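PDB 6I9A: Lys-gingipain catalytic subunit, which cleaves proteins after lysine as a secreted cysteine endopeptidase of Porphyromonas gingivalis, degrading host targets such as haemoglobin, collagen and immunoglobulins. Local coordinates for residues A[122-136]-A[263-275]. Numbering follows the deposited sequence.
With CA (calcium ion), chain H.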
ATOM      1  N   SER A 122      -2.310   3.004 -11.931  1.00  9.58           N
ATOM      2  CA  SER A 122      -1.976   3.534 -13.259  1.00  9.91           C
ATOM      3  C   SER A 122      -2.176   2.471 -14.327  1.00 10.14           C
ATOM      4  O   SER A 122      -1.521   1.407 -14.290  1.00 10.72           O
ATOM      5  CB  SER A 122      -0.528   4.027 -13.285  1.00 10.47           C
ATOM      6  OG  SER A 122      -0.318   4.485 -14.613  1.00 10.78           O
ATOM      7  N   ALA A 123      -3.050   2.764 -15.286  1.00 10.92           N
ATOM      8  CA  ALA A 123      -3.368   1.848 -16.369  1.00 11.35           C
ATOM      9  C   ALA A 123      -3.515   2.644 -17.639  1.00 12.09           C
ATOM     10  O   ALA A 123      -3.981   3.787 -17.587  1.00 12.64           O
ATOM     11  CB  ALA A 123      -4.673   1.117 -16.059  1.00 11.66           C
ATOM     12  N   SER A 124      -3.209   2.014 -18.788  1.00 12.71           N
ATOM     13  CA  SER A 124      -3.405   2.653 -20.073  1.00 13.27           C
ATOM     14  C   SER A 124      -4.628   2.118 -20.800  1.00 14.95           C
ATOM     15  O   SER A 124      -4.942   2.581 -21.914  1.00 19.29           O
ATOM     16  CB  SER A 124      -2.164   2.465 -20.943  1.00 14.79           C
ATOM     17  OG  SER A 124      -1.977   1.125 -21.354  1.00 18.14           O
ATOM     18  N   SER A 125      -5.286   1.131 -20.250  1.00 14.04           N
ATOM     19  CA  SER A 125      -6.473   0.535 -20.830  1.00 13.98           C
ATOM     20  C   SER A 125      -7.314  -0.048 -19.706  1.00 13.43           C
ATOM     21  O   SER A 125      -6.775  -0.421 -18.648  1.00 12.29           O
ATOM     22  CB  SER A 125      -6.054  -0.581 -21.789  1.00 15.42           C
ATOM     23  OG  SER A 125      -5.505  -1.677 -21.079  1.00 15.69           O
ATOM     24  N   PRO A 126      -8.631  -0.249 -19.928  1.00 13.58           N
ATOM     25  CA  PRO A 126      -9.442  -0.971 -18.922  1.00 14.17           C
ATOM     26  C   PRO A 126      -8.899  -2.370 -18.636  1.00 12.98           C
ATOM     27  O   PRO A 126      -8.903  -2.789 -17.466  1.00 13.32           O
ATOM     28  CB  PRO A 126     -10.835  -1.027 -19.568  1.00 16.01           C
ATOM     29  CG  PRO A 126     -10.855   0.224 -20.456  1.00 16.16           C
ATOM     30  CD  PRO A 126      -9.463   0.245 -21.048  1.00 15.62           C
ATOM     31  N   GLU A 127      -8.336  -3.055 -19.650  1.00 14.04           N
ATOM     32  CA  GLU A 127      -7.796  -4.400 -19.460  1.00 14.49           C
ATOM     33  C   GLU A 127      -6.613  -4.379 -18.458  1.00 13.76           C
ATOM     34  O   GLU A 127      -6.519  -5.266 -17.597  1.00 12.92           O
ATOM     35  CB  GLU A 127      -7.369  -4.978 -20.830  1.00 18.07           C
ATOM     36  CG  GLU A 127      -8.577  -5.245 -21.736  1.00 24.81           C
ATOM     37  CD  GLU A 127      -9.306  -4.072 -22.392  1.00 34.69           C
ATOM     38  OE1 GLU A 127      -8.724  -2.971 -22.578  1.00 23.03           O
ATOM     39  OE2 GLU A 127     -10.493  -4.280 -22.739  1.00 38.55           O
ATOM     40  N   GLU A 128      -5.731  -3.370 -18.563  1.00 12.23           N
ATOM     41  CA  GLU A 128      -4.628  -3.285 -17.601  1.00 12.30           C
ATOM     42  C   GLU A 128      -5.143  -2.995 -16.204  1.00 11.61           C
ATOM     43  O   GLU A 128      -4.602  -3.509 -15.235  1.00 12.06           O
ATOM     44  CB  GLU A 128      -3.611  -2.214 -17.984  1.00 12.49           C
ATOM     45  CG  GLU A 128      -2.752  -2.671 -19.149  1.00 13.42           C
ATOM     46  CD  GLU A 128      -1.772  -1.639 -19.595  1.00 15.05           C
ATOM     47  OE1 GLU A 128      -1.883  -0.470 -19.163  1.00 14.30           O
ATOM     48  OE2 GLU A 128      -0.878  -2.013 -20.383  1.00 16.88           O
ATOM     49  N   LEU A 129      -6.182  -2.164 -16.078  1.00 10.72           N
ATOM     50  CA  LEU A 129      -6.756  -1.935 -14.748  1.00 11.01           C
ATOM     51  C   LEU A 129      -7.333  -3.231 -14.179  1.00 10.80           C
ATOM     52  O   LEU A 129      -7.101  -3.553 -13.013  1.00 10.40           O
ATOM     53  CB  LEU A 129      -7.820  -0.820 -14.774  1.00 11.37           C
ATOM     54  CG  LEU A 129      -8.418  -0.528 -13.413  1.00 11.52           C
ATOM     55  CD1 LEU A 129      -7.389  -0.036 -12.397  1.00 12.77           C
ATOM     56  CD2 LEU A 129      -9.537   0.481 -13.538  1.00 12.65           C
ATOM     57  N   THR A 130      -8.044  -4.011 -15.026  1.00 11.63           N
ATOM     58  CA  THR A 130      -8.537  -5.299 -14.574  1.00 10.94           C
ATOM     59  C   THR A 130      -7.398  -6.197 -14.125  1.00 11.00           C
ATOM     60  O   THR A 130      -7.546  -6.940 -13.143  1.00 10.94           O
ATOM     61  CB  THR A 130      -9.339  -5.927 -15.700  1.00 12.14           C
ATOM     62  OG1 THR A 130     -10.498  -5.098 -15.890  1.00 12.43           O
ATOM     63  CG2 THR A 130      -9.755  -7.379 -15.393  1.00 12.95           C
ATOM     64  N   ASN A 131      -6.247  -6.145 -14.823  1.00 10.73           N
ATOM     65  CA  ASN A 131      -5.116  -6.980 -14.414  1.00 11.33           C
ATOM     66  C   ASN A 131      -4.718  -6.672 -12.982  1.00 10.84           C
ATOM     67  O   ASN A 131      -4.414  -7.555 -12.181  1.00 10.98           O
ATOM     68  CB  ASN A 131      -3.931  -6.724 -15.307  1.00 12.12           C
ATOM     69  CG  ASN A 131      -4.104  -7.234 -16.696  1.00 12.89           C
ATOM     70  OD1 ASN A 131      -5.023  -8.030 -16.981  1.00 14.04           O
ATOM     71  ND2 ASN A 131      -3.246  -6.813 -17.618  1.00 12.56           N
ATOM     72  N   ILE A 132      -4.637  -5.367 -12.655  1.00 10.38           N
ATOM     73  CA  ILE A 132      -4.242  -4.981 -11.289  1.00 10.70           C
ATOM     74  C   ILE A 132      -5.283  -5.464 -10.308  1.00 10.01           C
ATOM     75  O   ILE A 132      -4.966  -6.045  -9.265  1.00  9.89           O
ATOM     76  CB  ILE A 132      -4.101  -3.449 -11.171  1.00 10.61           C
ATOM     77  CG1 ILE A 132      -3.083  -2.893 -12.184  1.00 11.28           C
ATOM     78  CG2 ILE A 132      -3.723  -3.067  -9.711  1.00 12.33           C
ATOM     79  CD1 ILE A 132      -3.035  -1.360 -12.227  1.00 12.34           C
ATOM     80  N   ILE A 133      -6.570  -5.159 -10.629  1.00 10.45           N
ATOM     81  CA  ILE A 133      -7.657  -5.508  -9.699  1.00 11.03           C
ATOM     82  C   ILE A 133      -7.715  -6.993  -9.431  1.00 10.38           C
ATOM     83  O   ILE A 133      -7.944  -7.415  -8.293  1.00 10.32           O
ATOM     84  CB  ILE A 133      -8.989  -4.992 -10.301  1.00 10.24           C
ATOM     85  CG1 ILE A 133      -8.983  -3.474 -10.280  1.00 10.71           C
ATOM     86  CG2 ILE A 133     -10.215  -5.589  -9.549  1.00 11.14           C
ATOM     87  CD1 ILE A 133     -10.116  -2.851 -11.105  1.00 11.29           C
ATOM     88  N   ASP A 134      -7.533  -7.830 -10.482  1.00 10.46           N
ATOM     89  CA  ASP A 134      -7.646  -9.287 -10.244  1.00 10.96           C
ATOM     90  C   ASP A 134      -6.591  -9.776  -9.258  1.00 10.65           C
ATOM     91  O   ASP A 134      -6.819 -10.687  -8.442  1.00 10.98           O
ATOM     92  CB  ASP A 134      -7.518 -10.021 -11.561  1.00 12.54           C
ATOM     93  CG  ASP A 134      -8.730  -9.854 -12.460  1.00 14.76           C
ATOM     94  OD1 ASP A 134      -9.822  -9.458 -11.960  1.00 15.73           O
ATOM     95  OD2 ASP A 134      -8.610 -10.151 -13.664  1.00 15.52           O
ATOM     96  N   LYS A 135      -5.387  -9.182  -9.306  1.00 10.28           N
ATOM     97  CA  LYS A 135      -4.336  -9.572  -8.348  1.00  9.95           C
ATOM     98  C   LYS A 135      -4.684  -9.125  -6.946  1.00  9.72           C
ATOM     99  O   LYS A 135      -4.510  -9.842  -5.966  1.00 10.00           O
ATOM    100  CB  LYS A 135      -2.984  -9.002  -8.782  1.00 11.01           C
ATOM    101  CG  LYS A 135      -2.494  -9.689 -10.093  1.00 10.39           C
ATOM    102  CD  LYS A 135      -1.101  -9.202 -10.532  1.00 11.66           C
ATOM    103  CE  LYS A 135      -1.171  -7.858 -11.183  1.00 10.25           C
ATOM    104  NZ  LYS A 135       0.192  -7.413 -11.651  1.00 10.41           N
ATOM    105  N   VAL A 136      -5.179  -7.875  -6.822  1.00  9.69           N
ATOM    106  CA  VAL A 136      -5.607  -7.362  -5.504  1.00 10.93           C
ATOM    107  C   VAL A 136      -6.696  -8.232  -4.901  1.00 10.54           C
ATOM    108  O   VAL A 136      -6.628  -8.583  -3.738  1.00 11.06           O
ATOM    109  CB  VAL A 136      -6.090  -5.904  -5.631  1.00 10.58           C
ATOM    110  CG1 VAL A 136      -6.746  -5.448  -4.341  1.00 11.74           C
ATOM    111  CG2 VAL A 136      -4.926  -5.007  -6.032  1.00 11.27           C
ATOM    112  N   GLU A 263       4.865   0.843 -13.033  1.00  8.93           N
ATOM    113  CA  GLU A 263       3.631   0.668 -13.784  1.00  9.81           C
ATOM    114  C   GLU A 263       3.609  -0.737 -14.383  1.00  9.80           C
ATOM    115  O   GLU A 263       2.600  -1.428 -14.347  1.00 10.09           O
ATOM    116  CB  GLU A 263       3.524   1.737 -14.883  1.00 10.03           C
ATOM    117  CG  GLU A 263       3.130   3.091 -14.302  1.00 11.12           C
ATOM    118  CD  GLU A 263       3.145   4.207 -15.333  1.00 10.63           C
ATOM    119  OE1 GLU A 263       4.150   4.371 -16.059  1.00 12.09           O
ATOM    120  OE2 GLU A 263       2.168   4.987 -15.342  1.00 10.74           O
ATOM    121  N   VAL A 264       4.733  -1.166 -15.001  1.00  9.78           N
ATOM    122  CA  VAL A 264       4.709  -2.505 -15.625  1.00 10.50           C
ATOM    123  C   VAL A 264       4.497  -3.588 -14.582  1.00  9.94           C
ATOM    124  O   VAL A 264       3.722  -4.529 -14.828  1.00  9.65           O
ATOM    125  CB  VAL A 264       6.015  -2.724 -16.428  1.00 10.29           C
ATOM    126  CG1 VAL A 264       6.103  -4.154 -16.971  1.00 11.59           C
ATOM    127  CG2 VAL A 264       6.083  -1.737 -17.595  1.00 11.18           C
ATOM    128  N   ILE A 265       5.168  -3.506 -13.434  1.00  9.75           N
ATOM    129  CA  ILE A 265       5.111  -4.615 -12.484  1.00  9.58           C
ATOM    130  C   ILE A 265       3.690  -4.779 -11.917  1.00  9.69           C
ATOM    131  O   ILE A 265       3.334  -5.896 -11.518  1.00  9.87           O
ATOM    132  CB  ILE A 265       6.186  -4.452 -11.381  1.00  9.79           C
ATOM    133  CG1 ILE A 265       6.579  -5.814 -10.805  1.00  9.61           C
ATOM    134  CG2 ILE A 265       5.745  -3.436 -10.278  1.00 10.59           C
ATOM    135  CD1 ILE A 265       7.850  -5.699  -9.895  1.00 10.52           C
ATOM    136  N   THR A 266       2.890  -3.685 -11.897  1.00  9.49           N
ATOM    137  CA  THR A 266       1.519  -3.788 -11.437  1.00  9.93           C
ATOM    138  C   THR A 266       0.575  -4.089 -12.594  1.00  9.47           C
ATOM    139  O   THR A 266      -0.403  -4.811 -12.385  1.00 10.15           O
ATOM    140  CB  THR A 266       1.126  -2.544 -10.668  1.00 10.06           C
ATOM    141  OG1 THR A 266       1.408  -1.341 -11.427  1.00 10.20           O
ATOM    142  CG2 THR A 266       1.789  -2.487  -9.334  1.00 11.18           C
ATOM    143  N   ARG A 267       0.824  -3.572 -13.811  1.00 10.03           N
ATOM    144  CA  ARG A 267      -0.083  -3.800 -14.959  1.00 10.86           C
ATOM    145  C   ARG A 267      -0.029  -5.225 -15.501  1.00 11.18           C
ATOM    146  O   ARG A 267      -1.000  -5.641 -16.131  1.00 12.32           O
ATOM    147  CB  ARG A 267       0.263  -2.848 -16.107  1.00 10.64           C
ATOM    148  CG  ARG A 267      -0.044  -1.402 -15.813  1.00 10.23           C
ATOM    149  CD  ARG A 267       0.516  -0.530 -16.904  1.00 10.72           C
ATOM    150  NE  ARG A 267       0.129   0.852 -16.627  1.00 10.59           N
ATOM    151  CZ  ARG A 267       0.287   1.862 -17.480  1.00 10.32           C
ATOM    152  NH1 ARG A 267       0.897   1.667 -18.652  1.00 11.24           N
ATOM    153  NH2 ARG A 267      -0.107   3.087 -17.142  1.00 11.09           N
ATOM    154  N   VAL A 268       1.083  -5.960 -15.350  1.00 10.89           N
ATOM    155  CA  VAL A 268       1.189  -7.261 -16.021  1.00 11.31           C
ATOM    156  C   VAL A 268       0.133  -8.235 -15.499  1.00 10.90           C
ATOM    157  O   VAL A 268      -0.200  -8.293 -14.301  1.00 11.50           O
ATOM    158  CB  VAL A 268       2.613  -7.835 -15.925  1.00 10.52           C
ATOM    159  CG1 VAL A 268       3.570  -7.134 -16.891  1.00 11.65           C
ATOM    160  CG2 VAL A 268       3.158  -7.822 -14.495  1.00 10.87           C
ATOM    161  N   LYS A 269      -0.402  -9.049 -16.447  1.00 11.45           N
ATOM    162  CA  LYS A 269      -1.531  -9.918 -16.162  1.00 11.60           C
ATOM    163  C   LYS A 269      -1.125 -11.208 -15.463  1.00 12.03           C
ATOM    164  O   LYS A 269      -0.270 -11.929 -15.974  1.00 12.04           O
ATOM    165  CB  LYS A 269      -2.246 -10.282 -17.484  1.00 13.08           C
ATOM    166  CG  LYS A 269      -3.523 -11.086 -17.221  1.00 14.42           C
ATOM    167  CD  LYS A 269      -4.390 -11.201 -18.488  1.00 18.48           C
ATOM    168  CE  LYS A 269      -5.815 -11.691 -18.187  1.00 21.21           C
ATOM    169  NZ  LYS A 269      -6.679 -10.671 -17.450  1.00 23.56           N
ATOM    170  N   GLU A 270      -1.751 -11.515 -14.330  1.00 11.51           N
ATOM    171  CA  GLU A 270      -1.560 -12.794 -13.626  1.00 12.59           C
ATOM    172  C   GLU A 270      -0.082 -13.100 -13.392  1.00 11.32           C
ATOM    173  O   GLU A 270       0.348 -14.252 -13.393  1.00 12.70           O
ATOM    174  CB  GLU A 270      -2.265 -13.950 -14.385  1.00 14.82           C
ATOM    175  CG  GLU A 270      -3.794 -13.774 -14.375  1.00 17.70           C
ATOM    176  CD  GLU A 270      -4.577 -14.791 -15.180  1.00 23.98           C
ATOM    177  OE1 GLU A 270      -3.957 -15.571 -15.926  1.00 29.03           O
ATOM    178  OE2 GLU A 270      -5.818 -14.808 -15.045  1.00 33.55           O
ATOM    179  N   LYS A 271       0.661 -12.045 -13.078  1.00 10.94           N
ATOM    180  CA  LYS A 271       2.076 -12.154 -12.702  1.00 10.74           C
ATOM    181  C   LYS A 271       2.446 -10.824 -12.061  1.00  9.84           C
ATOM    182  O   LYS A 271       1.661  -9.882 -12.076  1.00 10.69           O
ATOM    183  CB  LYS A 271       2.927 -12.511 -13.932  1.00 11.64           C
ATOM    184  CG  LYS A 271       2.981 -11.371 -14.951  1.00 11.37           C
ATOM    185  CD  LYS A 271       3.683 -11.727 -16.286  1.00 12.03           C
ATOM    186  CE  LYS A 271       2.973 -12.771 -17.127  1.00 13.22           C
ATOM    187  NZ  LYS A 271       1.766 -12.219 -17.822  1.00 17.90           N
ATOM    188  N   GLY A 272       3.672 -10.738 -11.579  1.00  9.54           N
ATOM    189  CA  GLY A 272       4.117  -9.474 -10.983  1.00  9.82           C
ATOM    190  C   GLY A 272       3.450  -9.177  -9.644  1.00  9.15           C
ATOM    191  O   GLY A 272       3.186 -10.066  -8.813  1.00 10.00           O
ATOM    192  N   ALA A 273       3.251  -7.862  -9.409  1.00  9.19           N
ATOM    193  CA  ALA A 273       2.867  -7.325  -8.103  1.00  9.56           C
ATOM    194  C   ALA A 273       1.430  -6.855  -8.032  1.00  8.98           C
ATOM    195  O   ALA A 273       0.861  -6.454  -9.050  1.00 10.29           O
ATOM    196  CB  ALA A 273       3.788  -6.093  -7.837  1.00  9.59           C
ATOM    197  N   TYR A 274       0.893  -6.784  -6.799  1.00  8.99           N
ATOM    198  CA  TYR A 274      -0.381  -6.076  -6.596  1.00  9.19           C
ATOM    199  C   TYR A 274      -0.153  -4.609  -6.196  1.00  9.25           C
ATOM    200  O   TYR A 274      -1.069  -3.793  -6.317  1.00  9.19           O
ATOM    201  CB  TYR A 274      -1.246  -6.787  -5.545  1.00  9.37           C
ATOM    202  CG  TYR A 274      -0.636  -6.844  -4.169  1.00  8.91           C
ATOM    203  CD1 TYR A 274      -0.661  -5.729  -3.330  1.00  9.20           C
ATOM    204  CD2 TYR A 274       0.006  -7.994  -3.707  1.00  9.42           C
ATOM    205  CE1 TYR A 274      -0.115  -5.780  -2.047  1.00  9.49           C
ATOM    206  CE2 TYR A 274       0.565  -8.049  -2.421  1.00  9.31           C
ATOM    207  CZ  TYR A 274       0.542  -6.923  -1.619  1.00  9.40           C
ATOM    208  OH  TYR A 274       1.057  -6.924  -0.355  1.00  9.93           O
ATOM    209  N   ALA A 275       1.073  -4.249  -5.785  1.00  8.49           N
ATOM    210  CA  ALA A 275       1.415  -2.866  -5.434  1.00  8.42           C
ATOM    211  C   ALA A 275       2.922  -2.761  -5.515  1.00  8.60           C
ATOM    212  O   ALA A 275       3.670  -3.728  -5.320  1.00  8.56           O
ATOM    213  CB  ALA A 275       0.932  -2.509  -4.045  1.00  9.87           C
TER
HETATM  214 CA    CA H 706       2.901   6.334 -17.275  1.00 10.30          CA
HETATM  215  O   HOH W   1      -0.163   1.008 -11.780  1.00 12.71           O
HETATM  216  O   HOH W   2       1.360  -0.554 -20.398  1.00 13.80           O
HETATM  217  O   HOH W   3      -4.010 -10.102 -13.382  1.00 12.84           O
HETATM  218  O   HOH W   4      -7.403  -8.205 -18.534  1.00 27.80           O
HETATM  219  O   HOH W   5      -6.309 -10.968 -14.703  1.00 18.95           O
HETATM  220  O   HOH W   6       2.592   8.312 -18.654  1.00 12.89           O
HETATM  221  O   HOH W   7       5.273   6.492 -17.868  1.00 11.66           O
HETATM  222  O   HOH W   8       3.122   5.077 -19.266  1.00 12.10           O
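With chi1 at -68° and every bond from CG to NE extended, R267 reaches from the end of helix 261-267 to S122, while K135 bends at chi3 (-78°) to turn its ammonium toward the carbonyls around the turn that links helix 261-267 to strand 273-279. The pair illustrates how buried cations can tie two subdomains of a caspase-like catalytic domain: helix 126-141 follows the last strand of the four-stranded parallel sheet, whereas 263-275 is a helix-loop-strand connection of the six-stranded sheet. The two helix segments make an angle of 70°.

R267 grips S122 side-on. Its NE gives a nearly straight bond to S122 O (2.9 Å), which lies in the guanidinium plane, and NH2 gives a more bent bond to S122 OG (2.9 Å), which is tilted somewhat from that plane. S124 N sits over the centre of one guanidinium face; E263 CB covers the rim of the other. E128 OE1, held by both S124 N and S124 OG, lies well out of that plane and contributes charge alone. S122 OG in turn donates to the anti side of E263 OE2 (2.6 Å), an oxygen that also binds calcium. D85, another ligand of that ion, accepts from R267 NH2, which places the arginine in the second shell of the calcium site.

Further along, N131 ND2 donates to R267 O (2.9 Å), nearly in line with the carbonyl, and N131 OD1 receives K269 NZ. Four backbone carbonyl oxygens surround K135 NZ and share its three hydrogens: V268 O and T266 O at 2.8 Å, K271 O and A273 O at 2.9 Å.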